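Local structure of putative isochorismatase hydrolase (3LQY) at residues 39-43 with 183-187; 118-124 with 147-153; 131-136 with 172-178. The protein probably acts as a hydrolase of the isochorismatase family, although its substrate is not known. One frame throughout, in Å; residues are numbered along the deposited sequence.

Following the chain from the N terminus, contact 1 ties helix 33-49 to helix 183-187, 140 residues further on; all strands of the parallel sheet but 8-13 lie between its two segments. Contacts 2 and 3 both fall within that span. They cross each other, with segments in the order 118-124, 131-136, 147-153, 172-178. Contact 2 pairs the C-terminal ends of neighbouring strands 115-121 and 140-149, closing the beta-alpha-beta crossover through helix 128-137. Contact 3 joins that helix to the end of helix 162-173 and the turn after it, closing a loop that holds strand 140-149 and most of helix 162-173. Leu43 meets Val119 where contacts 1 and 2 touch; Ile118, one residue before Val119, meets Thr131 of contact 3.

Contact 1 of 3, residues 39-43 with 183-187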
ATOM      1  N   GLN A  39       2.206  11.851   0.100  1.00 64.48           N
ATOM      2  CA  GLN A  39       0.969  11.742  -0.690  1.00 64.84           C
ATOM      3  C   GLN A  39      -0.061  10.814  -0.035  1.00 63.28           C
ATOM      4  O   GLN A  39      -1.234  11.124  -0.002  1.00 65.61           O
ATOM      5  CB  GLN A  39       1.281  11.310  -2.133  1.00 64.01           C
ATOM      6  CG  GLN A  39       2.167  12.319  -2.888  1.00 65.96           C
ATOM      7  CD  GLN A  39       1.664  13.722  -2.720  1.00 69.97           C
ATOM      8  OE1 GLN A  39       2.333  14.566  -2.095  1.00 78.62           O
ATOM      9  NE2 GLN A  39       0.437  13.969  -3.159  1.00 70.74           N
ATOM     10  N   GLY A  40       0.375   9.683   0.503  1.00 60.39           N
ATOM     11  CA  GLY A  40      -0.529   8.776   1.213  1.00 59.14           C
ATOM     12  C   GLY A  40      -1.223   9.435   2.385  1.00 62.70           C
ATOM     13  O   GLY A  40      -2.407   9.187   2.595  1.00 65.04           O
ATOM     14  N   ALA A  41      -0.456  10.234   3.135  1.00 62.27           N
ATOM     15  CA  ALA A  41      -0.935  11.062   4.299  1.00 66.20           C
ATOM     16  C   ALA A  41      -1.991  12.075   3.867  1.00 70.85           C
ATOM     17  O   ALA A  41      -3.000  12.285   4.543  1.00 73.09           O
ATOM     18  CB  ALA A  41       0.242  11.804   4.920  1.00 65.91           C
ATOM     19  N   LYS A  42      -1.746  12.706   2.723  1.00 72.65           N
ATOM     20  CA  LYS A  42      -2.748  13.581   2.070  1.00 77.08           C
ATOM     21  C   LYS A  42      -4.072  12.802   1.869  1.00 76.64           C
ATOM     22  O   LYS A  42      -5.149  13.261   2.219  1.00 79.61           O
ATOM     23  CB  LYS A  42      -2.166  14.030   0.727  1.00 77.79           C
ATOM     24  CG  LYS A  42      -2.485  15.409   0.233  1.00 86.45           C
ATOM     25  CD  LYS A  42      -1.503  15.820  -0.898  1.00 89.34           C
ATOM     26  CE  LYS A  42      -0.117  16.214  -0.299  1.00 90.63           C
ATOM     27  NZ  LYS A  42       0.796  16.804  -1.328  1.00 94.24           N
ATOM     28  N   LEU A  43      -3.991  11.607   1.282  1.00 72.84           N
ATOM     29  CA  LEU A  43      -5.179  10.747   1.082  1.00 73.12           C
ATOM     30  C   LEU A  43      -5.787  10.293   2.398  1.00 74.41           C
ATOM     31  O   LEU A  43      -7.006  10.341   2.615  1.00 78.51           O
ATOM     32  CB  LEU A  43      -4.820   9.504   0.221  1.00 69.04           C
ATOM     33  CG  LEU A  43      -4.847   9.788  -1.270  1.00 71.09           C
ATOM     34  CD1 LEU A  43      -3.933   8.858  -2.104  1.00 69.61           C
ATOM     35  CD2 LEU A  43      -6.291   9.672  -1.757  1.00 76.12           C
ATOM     36  N   ALA A 183      -2.604  11.063  -6.259  1.00 67.36           N
ATOM     37  CA  ALA A 183      -3.254  11.377  -4.977  1.00 66.63           C
ATOM     38  C   ALA A 183      -4.183  12.573  -5.132  1.00 67.28           C
ATOM     39  O   ALA A 183      -5.358  12.522  -4.747  1.00 66.23           O
ATOM     40  CB  ALA A 183      -2.199  11.668  -3.877  1.00 65.76           C
ATOM     41  N   ASP A 184      -3.659  13.638  -5.723  1.00 70.69           N
ATOM     42  CA  ASP A 184      -4.433  14.883  -5.863  1.00 72.71           C
ATOM     43  C   ASP A 184      -5.652  14.700  -6.750  1.00 73.71           C
ATOM     44  O   ASP A 184      -6.729  15.226  -6.445  1.00 73.06           O
ATOM     45  CB  ASP A 184      -3.530  16.029  -6.374  1.00 75.77           C
ATOM     46  CG  ASP A 184      -2.623  16.610  -5.267  1.00 77.57           C
ATOM     47  OD1 ASP A 184      -2.984  16.497  -4.076  1.00 81.92           O
ATOM     48  OD2 ASP A 184      -1.544  17.180  -5.571  1.00 80.27           O
ATOM     49  N   GLU A 185      -5.488  13.927  -7.836  1.00 74.79           N
ATOM     50  CA  GLU A 185      -6.597  13.632  -8.728  1.00 76.42           C
ATOM     51  C   GLU A 185      -7.645  12.789  -8.016  1.00 76.43           C
ATOM     52  O   GLU A 185      -8.837  12.988  -8.202  1.00 76.23           O
ATOM     53  CB  GLU A 185      -6.095  12.917  -9.985  1.00 78.35           C
ATOM     54  CG  GLU A 185      -5.221  13.813 -10.866  1.00 80.68           C
ATOM     55  CD  GLU A 185      -4.499  13.079 -11.972  1.00 85.59           C
ATOM     56  OE1 GLU A 185      -4.009  13.770 -12.891  1.00 90.56           O
ATOM     57  OE2 GLU A 185      -4.423  11.825 -11.953  1.00 84.41           O
ATOM     58  N   LEU A 186      -7.200  11.855  -7.188  1.00 77.16           N
ATOM     59  CA  LEU A 186      -8.137  10.999  -6.471  1.00 78.86           C
ATOM     60  C   LEU A 186      -8.803  11.818  -5.353  1.00 79.96           C
ATOM     61  O   LEU A 186      -9.990  11.645  -5.058  1.00 80.53           O
ATOM     62  CB  LEU A 186      -7.432   9.746  -5.936  1.00 77.99           C
ATOM     63  CG  LEU A 186      -7.063   8.668  -6.979  1.00 79.54           C
ATOM     64  CD1 LEU A 186      -6.000   7.731  -6.466  1.00 77.96           C
ATOM     65  CD2 LEU A 186      -8.297   7.887  -7.399  1.00 79.78           C
ATOM     66  N   ILE A 187      -8.032  12.718  -4.744  1.00 81.55           N
ATOM     67  CA  ILE A 187      -8.564  13.585  -3.689  1.00 84.19           C
ATOM     68  C   ILE A 187      -9.668  14.481  -4.274  1.00 88.90           C
ATOM     69  O   ILE A 187     -10.789  14.548  -3.722  1.00 90.53           O
ATOM     70  CB  ILE A 187      -7.428  14.424  -3.033  1.00 81.03           C
ATOM     71  CG1 ILE A 187      -6.646  13.556  -2.035  1.00 79.20           C
ATOM     72  CG2 ILE A 187      -7.988  15.689  -2.332  1.00 82.17           C
ATOM     73  CD1 ILE A 187      -5.303  14.175  -1.567  1.00 78.20           C
TER
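This is a helix-helix contact at the edge of the alpha/beta fold, where Leu43 and Lys42 of helix 33-49 meet Ala183 and Ile187 of the short C-terminal helix 183-187. The axes of the two segments run almost parallel, 8° apart, and come to 9.7 Å at their closest. The methyl of Ala183 points toward helix 33-49: its CB lies 3.7 Å from Leu43 CD1, and the amide NE2 of Gln39 approaches the same methyl. The other branch of Leu43 brings CD2 to 3.9 Å from Ile187 CG1. Ile187 reaches on with CD1, which sits 3.6 Å from Lys42 CG, the two side chains crossing at about a right angle. Lys42 is used here for its methylenes. A bend at chi3 (-76°) swings its amine to the side-chain amide of Gln39, one turn earlier, where Lys42 NZ donates to OE1 at 2.8 Å. Asp184 crosses the lysine chain at a slant, its OD1 against Lys42 CD, yet NZ and OD1 remain 4.7 Å apart, so any attraction between them is probably diffuse. No hydrogen bond joins the two segments. Asp146 accepts from the backbone N of Ala183 at the start of the helix. Below the pair, Leu43 and Leu186 both rest on Ala144 of strand 140-149, with Val119 and Val117 of strand 115-121 beneath them and strand 179-181 under Leu186.

Contact 2 of 3, residues 118-124 with 147-153; sequences IVGAMTH and ACATLDL
His124 holds its CG between the backbone N and the carbonyl carbon (chi1 66°), while Thr150 sets OG1 opposite its own N (chi1 -176°); together these torsions bring His124 ND1 within 2.7 Å of Thr150 OG1. The pair lies just past the C-terminal ends of two adjacent parallel strands, 115-121 and 140-149, the region where a Rossmann-like alpha/beta sheet of this kind usually carries its active site. Leu153 and His124 approach from opposite directions, Leu153 CG over one face of the imidazole toward its rim and Leu153 CD1 3.6 Å from His124 CD2, whereas Leu151 brings CD1 to 3.8 Å from His124 CE1. With an alanine in place of His124, Thr150 OG1 is likely to lose its close nitrogen neighbour, and a gap would probably open beside Leu151 and Leu153. The strands themselves are joined by hydrogen bonds from Gly120 N to Ala147 O and, less straight, from Ala149 N to Gly120 O at 3.1 Å. Gly120 has backbone angles at which a side chain would jam against the preceding carbonyl oxygen. A cis peptide follows before Met122, present as selenomethionine, whose N is hydrogen-bonded to the oxidised cysteine, a sulfinoalanine, at position 126. A cis peptide close to this cysteine is consistent with the cysteine hydrolases of the isochorismatase family. Thr123 OG1 is hydrogen-bonded to His166 on helix 162-173, and a glycerol, probably from the crystallisation liquor, is hydrogen-bonded to Thr150 N. Two groups of the loop after strand 115-121 meet Ala149 O: Thr123 N donates to it at 2.9 Å from above the carbonyl plane, 43° out of it, and Met122 CA adds a C-H...O contact at 3.2 Å.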
ATOM      1  N   ILE A 118      -5.467   2.293  -3.396  1.00 54.40           N
ATOM      2  CA  ILE A 118      -4.271   1.554  -2.936  1.00 52.89           C
ATOM      3  C   ILE A 118      -3.054   2.441  -2.931  1.00 52.10           C
ATOM      4  O   ILE A 118      -2.786   3.143  -3.909  1.00 55.38           O
ATOM      5  CB  ILE A 118      -4.055   0.316  -3.819  1.00 51.71           C
ATOM      6  CG1 ILE A 118      -5.170  -0.704  -3.527  1.00 55.15           C
ATOM      7  CG2 ILE A 118      -2.684  -0.297  -3.623  1.00 48.94           C
ATOM      8  CD1 ILE A 118      -5.470  -1.673  -4.709  1.00 53.49           C
ATOM      9  N   VAL A 119      -2.337   2.434  -1.809  1.00 51.00           N
ATOM     10  CA  VAL A 119      -1.102   3.186  -1.667  1.00 49.22           C
ATOM     11  C   VAL A 119      -0.120   2.296  -0.892  1.00 46.45           C
ATOM     12  O   VAL A 119      -0.507   1.308  -0.273  1.00 46.16           O
ATOM     13  CB  VAL A 119      -1.338   4.557  -0.970  1.00 52.78           C
ATOM     14  CG1 VAL A 119      -2.498   5.336  -1.667  1.00 53.25           C
ATOM     15  CG2 VAL A 119      -1.572   4.390   0.554  1.00 49.51           C
ATOM     16  N   GLY A 120       1.149   2.634  -0.943  1.00 45.61           N
ATOM     17  CA  GLY A 120       2.132   1.880  -0.168  1.00 44.09           C
ATOM     18  C   GLY A 120       3.305   1.317  -0.965  1.00 42.48           C
ATOM     19  O   GLY A 120       3.751   1.909  -1.929  1.00 44.91           O
ATOM     20  N   ALA A 121       3.794   0.170  -0.541  1.00 41.41           N
ATOM     21  CA  ALA A 121       5.101  -0.321  -0.998  1.00 41.52           C
ATOM     22  C   ALA A 121       5.139  -1.846  -0.871  1.00 41.44           C
ATOM     23  O   ALA A 121       4.462  -2.399  -0.009  1.00 40.80           O
ATOM     24  CB  ALA A 121       6.216   0.318  -0.183  1.00 41.85           C
HETATM   25  N   MSE A 122       5.899  -2.564  -1.729  1.00 41.69           N
HETATM   26  CA  MSE A 122       6.669  -2.033  -2.829  1.00 41.49           C
HETATM   27  C   MSE A 122       5.875  -2.211  -4.170  1.00 40.29           C
HETATM   28  O   MSE A 122       5.086  -3.151  -4.299  1.00 38.97           O
HETATM   29  CB  MSE A 122       7.982  -2.801  -2.920  1.00 42.36           C
HETATM   30  CG  MSE A 122       8.727  -2.818  -1.632  1.00 42.92           C
HETATM   31 SE   MSE A 122      10.358  -3.874  -1.714  1.00 54.03          SE
HETATM   32  CE  MSE A 122       9.609  -5.578  -1.175  1.00 43.41           C
ATOM     33  N   THR A 123       5.967  -1.220  -5.045  1.00 40.76           N
ATOM     34  CA  THR A 123       5.205  -1.160  -6.316  1.00 40.59           C
ATOM     35  C   THR A 123       5.280  -2.521  -7.026  1.00 41.11           C
ATOM     36  O   THR A 123       4.259  -3.088  -7.381  1.00 40.62           O
ATOM     37  CB  THR A 123       5.702  -0.043  -7.273  1.00 41.90           C
ATOM     38  OG1 THR A 123       5.781   1.232  -6.543  1.00 42.62           O
ATOM     39  CG2 THR A 123       4.796   0.082  -8.554  1.00 41.06           C
ATOM     40  N   HIS A 124       6.493  -3.046  -7.136  1.00 40.13           N
ATOM     41  CA  HIS A 124       6.703  -4.222  -8.053  1.00 40.48           C
ATOM     42  C   HIS A 124       6.409  -5.505  -7.343  1.00 41.28           C
ATOM     43  O   HIS A 124       6.394  -6.596  -7.967  1.00 41.46           O
ATOM     44  CB  HIS A 124       8.132  -4.256  -8.474  1.00 40.37           C
ATOM     45  CG  HIS A 124       9.089  -4.544  -7.365  1.00 42.10           C
ATOM     46  ND1 HIS A 124       9.274  -3.670  -6.299  1.00 42.06           N
ATOM     47  CD2 HIS A 124       9.904  -5.603  -7.122  1.00 42.72           C
ATOM     48  CE1 HIS A 124      10.198  -4.150  -5.492  1.00 45.81           C
ATOM     49  NE2 HIS A 124      10.592  -5.320  -5.945  1.00 45.14           N
ATOM     50  N   ALA A 147       1.794   7.816  -4.510  1.00 53.84           N
ATOM     51  CA  ALA A 147       1.766   7.348  -3.137  1.00 53.53           C
ATOM     52  C   ALA A 147       2.234   5.898  -2.996  1.00 50.50           C
ATOM     53  O   ALA A 147       1.925   5.252  -1.982  1.00 50.94           O
ATOM     54  CB  ALA A 147       0.340   7.507  -2.545  1.00 54.86           C
ATOM     55  N   CYS A 148       3.001   5.397  -3.972  1.00 48.90           N
ATOM     56  CA  CYS A 148       3.640   4.103  -3.863  1.00 45.37           C
ATOM     57  C   CYS A 148       5.158   4.246  -4.112  1.00 45.41           C
ATOM     58  O   CYS A 148       5.642   5.156  -4.791  1.00 47.47           O
ATOM     59  CB  CYS A 148       3.036   3.105  -4.892  1.00 45.04           C
ATOM     60  SG  CYS A 148       1.222   2.794  -4.697  1.00 46.79           S
ATOM     61  N   ALA A 149       5.909   3.264  -3.674  1.00 44.34           N
ATOM     62  CA  ALA A 149       7.350   3.330  -3.784  1.00 44.32           C
ATOM     63  C   ALA A 149       7.933   1.986  -4.110  1.00 43.06           C
ATOM     64  O   ALA A 149       7.402   0.935  -3.721  1.00 42.26           O
ATOM     65  CB  ALA A 149       7.940   3.835  -2.435  1.00 45.18           C
ATOM     66  N   THR A 150       9.069   2.008  -4.785  1.00 43.69           N
ATOM     67  CA  THR A 150       9.790   0.782  -5.073  1.00 43.75           C
ATOM     68  C   THR A 150      11.297   1.106  -5.003  1.00 44.84           C
ATOM     69  O   THR A 150      11.718   2.063  -4.355  1.00 47.60           O
ATOM     70  CB  THR A 150       9.313   0.159  -6.474  1.00 43.04           C
ATOM     71  OG1 THR A 150       9.934  -1.105  -6.742  1.00 45.57           O
ATOM     72  CG2 THR A 150       9.546   1.133  -7.628  1.00 44.83           C
ATOM     73  N   LEU A 151      12.103   0.276  -5.639  1.00 44.82           N
ATOM     74  CA  LEU A 151      13.529   0.411  -5.658  1.00 46.68           C
ATOM     75  C   LEU A 151      14.133  -0.050  -6.992  1.00 47.07           C
ATOM     76  O   LEU A 151      13.443  -0.599  -7.887  1.00 44.02           O
ATOM     77  CB  LEU A 151      14.150  -0.378  -4.492  1.00 47.80           C
ATOM     78  CG  LEU A 151      13.642  -1.818  -4.243  1.00 47.15           C
ATOM     79  CD1 LEU A 151      13.791  -2.812  -5.344  1.00 51.82           C
ATOM     80  CD2 LEU A 151      14.441  -2.286  -2.999  1.00 50.73           C
ATOM     81  N   ASP A 152      15.434   0.167  -7.118  1.00 49.58           N
ATOM     82  CA  ASP A 152      16.145  -0.224  -8.306  1.00 49.75           C
ATOM     83  C   ASP A 152      16.202  -1.758  -8.357  1.00 49.75           C
ATOM     84  O   ASP A 152      16.509  -2.399  -7.332  1.00 47.31           O
ATOM     85  CB  ASP A 152      17.588   0.306  -8.310  1.00 53.84           C
ATOM     86  CG  ASP A 152      17.700   1.819  -8.429  1.00 57.30           C
ATOM     87  OD1 ASP A 152      16.695   2.523  -8.591  1.00 56.94           O
ATOM     88  OD2 ASP A 152      18.841   2.332  -8.299  1.00 66.41           O
ATOM     89  N   LEU A 153      15.952  -2.338  -9.557  1.00 48.73           N
ATOM     90  CA  LEU A 153      16.039  -3.797  -9.749  1.00 49.14           C
ATOM     91  C   LEU A 153      17.109  -4.153 -10.761  1.00 51.67           C
ATOM     92  O   LEU A 153      17.450  -3.345 -11.624  1.00 53.77           O
ATOM     93  CB  LEU A 153      14.689  -4.387 -10.178  1.00 46.94           C
ATOM     94  CG  LEU A 153      13.560  -4.319  -9.139  1.00 47.22           C
ATOM     95  CD1 LEU A 153      12.313  -4.910  -9.746  1.00 40.75           C
ATOM     96  CD2 LEU A 153      13.920  -5.038  -7.847  1.00 45.89           C
TER

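Contact 3 of 3, residues 131-136 with 172-178; sequences TRAAED and ALSFAYA
Arg132 lies across the ring of Tyr177, its CG 3.5 Å from the ring centroid and 13° off the normal, a CH-pi contact over the centre of the face. The CG sits beside the backbone N (chi1 -66°), and the chain runs extended to NE, carrying the guanidinium past the phenol. There it settles with one face over Tyr177 CE1, and NH1 gives Tyr177 OH a weak bond of 3.1 Å, bent to 130°. Glu135 meets the ring differently, its CB in the ring plane at the edge, 3.9 Å from Tyr177 CD2, with its CG against the carbonyl O of Tyr177. A water bridges the outer side, donating to Asp136 OD2 at 2.8 Å and hydrogen-bonded to Tyr177 OH at 2.7 Å. Deeper in, Thr131 puts CG2 3.8 Å from Ala178 CB, and Leu173 packs its methyls against both Thr131 and Arg132. Two bonds fix the turn that presents the tyrosine: Leu173 O accepts from Tyr177 N and Ala178 N, from opposite faces of its plane. On the helix side, Asp128 forms a salt bridge with Arg132 NE, and Ile127 O takes up the hydroxyl of Thr131. Thr131 and Ala178 rest on Val143 of strand 140-149. The contact thus joins crossover helix 128-137 to the end of the next, 162-173, and its turn into strand 179-181, in the beta-alpha-beta topology of a Rossmann-like sheet.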
ATOM      1  N   THR A 131      -3.242  -5.435  -5.937  1.00 48.15           N
ATOM      2  CA  THR A 131      -4.133  -4.842  -6.914  1.00 49.84           C
ATOM      3  C   THR A 131      -4.719  -5.924  -7.825  1.00 49.60           C
ATOM      4  O   THR A 131      -5.931  -5.979  -8.054  1.00 52.16           O
ATOM      5  CB  THR A 131      -3.423  -3.775  -7.749  1.00 49.60           C
ATOM      6  OG1 THR A 131      -2.836  -2.816  -6.854  1.00 49.30           O
ATOM      7  CG2 THR A 131      -4.399  -3.070  -8.655  1.00 49.13           C
ATOM      8  N   ARG A 132      -3.871  -6.814  -8.306  1.00 48.80           N
ATOM      9  CA  ARG A 132      -4.312  -7.895  -9.199  1.00 48.08           C
ATOM     10  C   ARG A 132      -5.150  -8.895  -8.458  1.00 50.12           C
ATOM     11  O   ARG A 132      -6.163  -9.354  -8.990  1.00 52.72           O
ATOM     12  CB  ARG A 132      -3.105  -8.590  -9.805  1.00 46.25           C
ATOM     13  CG  ARG A 132      -2.337  -7.683 -10.708  1.00 45.71           C
ATOM     14  CD  ARG A 132      -1.256  -8.471 -11.436  1.00 44.38           C
ATOM     15  NE  ARG A 132      -0.388  -7.621 -12.229  1.00 42.61           N
ATOM     16  CZ  ARG A 132      -0.033  -7.804 -13.505  1.00 42.36           C
ATOM     17  NH1 ARG A 132      -0.515  -8.813 -14.250  1.00 40.91           N
ATOM     18  NH2 ARG A 132       0.789  -6.943 -14.046  1.00 42.51           N
ATOM     19  N   ALA A 133      -4.798  -9.192  -7.202  1.00 51.52           N
ATOM     20  CA  ALA A 133      -5.614 -10.116  -6.417  1.00 54.21           C
ATOM     21  C   ALA A 133      -7.011  -9.532  -6.147  1.00 57.10           C
ATOM     22  O   ALA A 133      -8.033 -10.248  -6.249  1.00 60.18           O
ATOM     23  CB  ALA A 133      -4.911 -10.492  -5.105  1.00 53.35           C
ATOM     24  N   ALA A 134      -7.046  -8.238  -5.808  1.00 57.72           N
ATOM     25  CA  ALA A 134      -8.295  -7.556  -5.478  1.00 61.51           C
ATOM     26  C   ALA A 134      -9.228  -7.447  -6.685  1.00 62.45           C
ATOM     27  O   ALA A 134     -10.408  -7.730  -6.572  1.00 65.79           O
ATOM     28  CB  ALA A 134      -8.031  -6.172  -4.878  1.00 61.67           C
ATOM     29  N   GLU A 135      -8.695  -6.981  -7.808  1.00 60.70           N
ATOM     30  CA  GLU A 135      -9.495  -6.827  -9.021  1.00 63.00           C
ATOM     31  C   GLU A 135     -10.064  -8.193  -9.396  1.00 62.68           C
ATOM     32  O   GLU A 135     -11.250  -8.312  -9.731  1.00 65.96           O
ATOM     33  CB  GLU A 135      -8.646  -6.226 -10.133  1.00 61.40           C
ATOM     34  CG  GLU A 135      -9.456  -5.651 -11.297  1.00 68.39           C
ATOM     35  CD  GLU A 135     -10.065  -6.725 -12.148  1.00 73.27           C
ATOM     36  OE1 GLU A 135      -9.500  -7.848 -12.135  1.00 74.62           O
ATOM     37  OE2 GLU A 135     -11.079  -6.459 -12.833  1.00 76.23           O
ATOM     38  N   ASP A 136      -9.237  -9.235  -9.333  1.00 60.47           N
ATOM     39  CA  ASP A 136      -9.710 -10.614  -9.596  1.00 60.36           C
ATOM     40  C   ASP A 136     -10.762 -11.095  -8.617  1.00 63.48           C
ATOM     41  O   ASP A 136     -11.620 -11.900  -8.966  1.00 65.77           O
ATOM     42  CB  ASP A 136      -8.565 -11.630  -9.590  1.00 59.31           C
ATOM     43  CG  ASP A 136      -7.706 -11.565 -10.826  1.00 57.62           C
ATOM     44  OD1 ASP A 136      -8.112 -10.946 -11.850  1.00 60.40           O
ATOM     45  OD2 ASP A 136      -6.591 -12.163 -10.793  1.00 56.89           O
ATOM     46  N   ALA A 172       1.330  -1.261 -16.371  1.00 44.43           N
ATOM     47  CA  ALA A 172       0.743  -2.595 -16.464  1.00 42.96           C
ATOM     48  C   ALA A 172      -0.618  -2.588 -15.757  1.00 44.00           C
ATOM     49  O   ALA A 172      -1.621  -3.061 -16.321  1.00 42.63           O
ATOM     50  CB  ALA A 172       1.647  -3.638 -15.851  1.00 41.86           C
ATOM     51  N   LEU A 173      -0.679  -1.993 -14.566  1.00 43.22           N
ATOM     52  CA  LEU A 173      -1.914  -1.971 -13.763  1.00 43.81           C
ATOM     53  C   LEU A 173      -2.987  -1.030 -14.361  1.00 46.89           C
ATOM     54  O   LEU A 173      -4.173  -1.306 -14.259  1.00 48.54           O
ATOM     55  CB  LEU A 173      -1.650  -1.625 -12.307  1.00 44.80           C
ATOM     56  CG  LEU A 173      -0.828  -2.585 -11.420  1.00 41.22           C
ATOM     57  CD1 LEU A 173      -0.526  -1.949 -10.027  1.00 40.06           C
ATOM     58  CD2 LEU A 173      -1.501  -3.939 -11.301  1.00 40.47           C
ATOM     59  N   SER A 174      -2.572   0.068 -14.980  1.00 48.06           N
ATOM     60  CA  SER A 174      -3.516   1.079 -15.468  1.00 51.03           C
ATOM     61  C   SER A 174      -4.467   0.484 -16.539  1.00 52.82           C
ATOM     62  O   SER A 174      -4.038  -0.214 -17.405  1.00 51.80           O
ATOM     63  CB  SER A 174      -2.698   2.276 -15.948  1.00 52.53           C
ATOM     64  OG  SER A 174      -3.443   3.215 -16.684  1.00 57.12           O
ATOM     65  N   PHE A 175      -5.776   0.704 -16.359  1.00 55.55           N
ATOM     66  CA  PHE A 175      -6.900   0.123 -17.105  1.00 56.86           C
ATOM     67  C   PHE A 175      -7.113  -1.396 -17.043  1.00 55.77           C
ATOM     68  O   PHE A 175      -8.283  -1.868 -17.003  1.00 58.11           O
ATOM     69  CB  PHE A 175      -6.844   0.591 -18.563  1.00 58.95           C
ATOM     70  CG  PHE A 175      -6.837   2.074 -18.671  1.00 63.13           C
ATOM     71  CD1 PHE A 175      -5.660   2.766 -18.918  1.00 64.74           C
ATOM     72  CD2 PHE A 175      -8.008   2.782 -18.447  1.00 68.14           C
ATOM     73  CE1 PHE A 175      -5.659   4.147 -18.975  1.00 70.90           C
ATOM     74  CE2 PHE A 175      -8.017   4.157 -18.535  1.00 74.74           C
ATOM     75  CZ  PHE A 175      -6.833   4.842 -18.787  1.00 74.42           C
ATOM     76  N   ALA A 176      -6.019  -2.164 -17.089  1.00 52.63           N
ATOM     77  CA  ALA A 176      -6.146  -3.598 -17.072  1.00 51.19           C
ATOM     78  C   ALA A 176      -6.668  -4.075 -15.756  1.00 50.48           C
ATOM     79  O   ALA A 176      -7.481  -4.978 -15.700  1.00 52.23           O
ATOM     80  CB  ALA A 176      -4.845  -4.268 -17.424  1.00 51.22           C
ATOM     81  N   TYR A 177      -6.179  -3.445 -14.696  1.00 49.48           N
ATOM     82  CA  TYR A 177      -6.576  -3.787 -13.350  1.00 48.84           C
ATOM     83  C   TYR A 177      -7.079  -2.617 -12.518  1.00 50.02           C
ATOM     84  O   TYR A 177      -7.817  -2.849 -11.556  1.00 52.04           O
ATOM     85  CB  TYR A 177      -5.391  -4.352 -12.641  1.00 47.17           C
ATOM     86  CG  TYR A 177      -4.972  -5.736 -13.057  1.00 46.81           C
ATOM     87  CD1 TYR A 177      -3.889  -5.925 -13.898  1.00 44.13           C
ATOM     88  CD2 TYR A 177      -5.624  -6.857 -12.565  1.00 46.10           C
ATOM     89  CE1 TYR A 177      -3.443  -7.173 -14.188  1.00 41.24           C
ATOM     90  CE2 TYR A 177      -5.183  -8.096 -12.836  1.00 43.21           C
ATOM     91  CZ  TYR A 177      -4.070  -8.260 -13.658  1.00 41.87           C
ATOM     92  OH  TYR A 177      -3.557  -9.513 -13.924  1.00 41.11           O
ATOM     93  N   ALA A 178      -6.651  -1.384 -12.798  1.00 49.15           N
ATOM     94  CA  ALA A 178      -7.026  -0.297 -11.887  1.00 50.90           C
ATOM     95  C   ALA A 178      -7.063   1.068 -12.553  1.00 52.30           C
ATOM     96  O   ALA A 178      -6.483   1.274 -13.604  1.00 51.51           O
ATOM     97  CB  ALA A 178      -6.061  -0.295 -10.623  1.00 48.41           C
TER
HETATM   98  O   HOH W   1      -4.277 -11.475 -12.160  1.00 50.63           O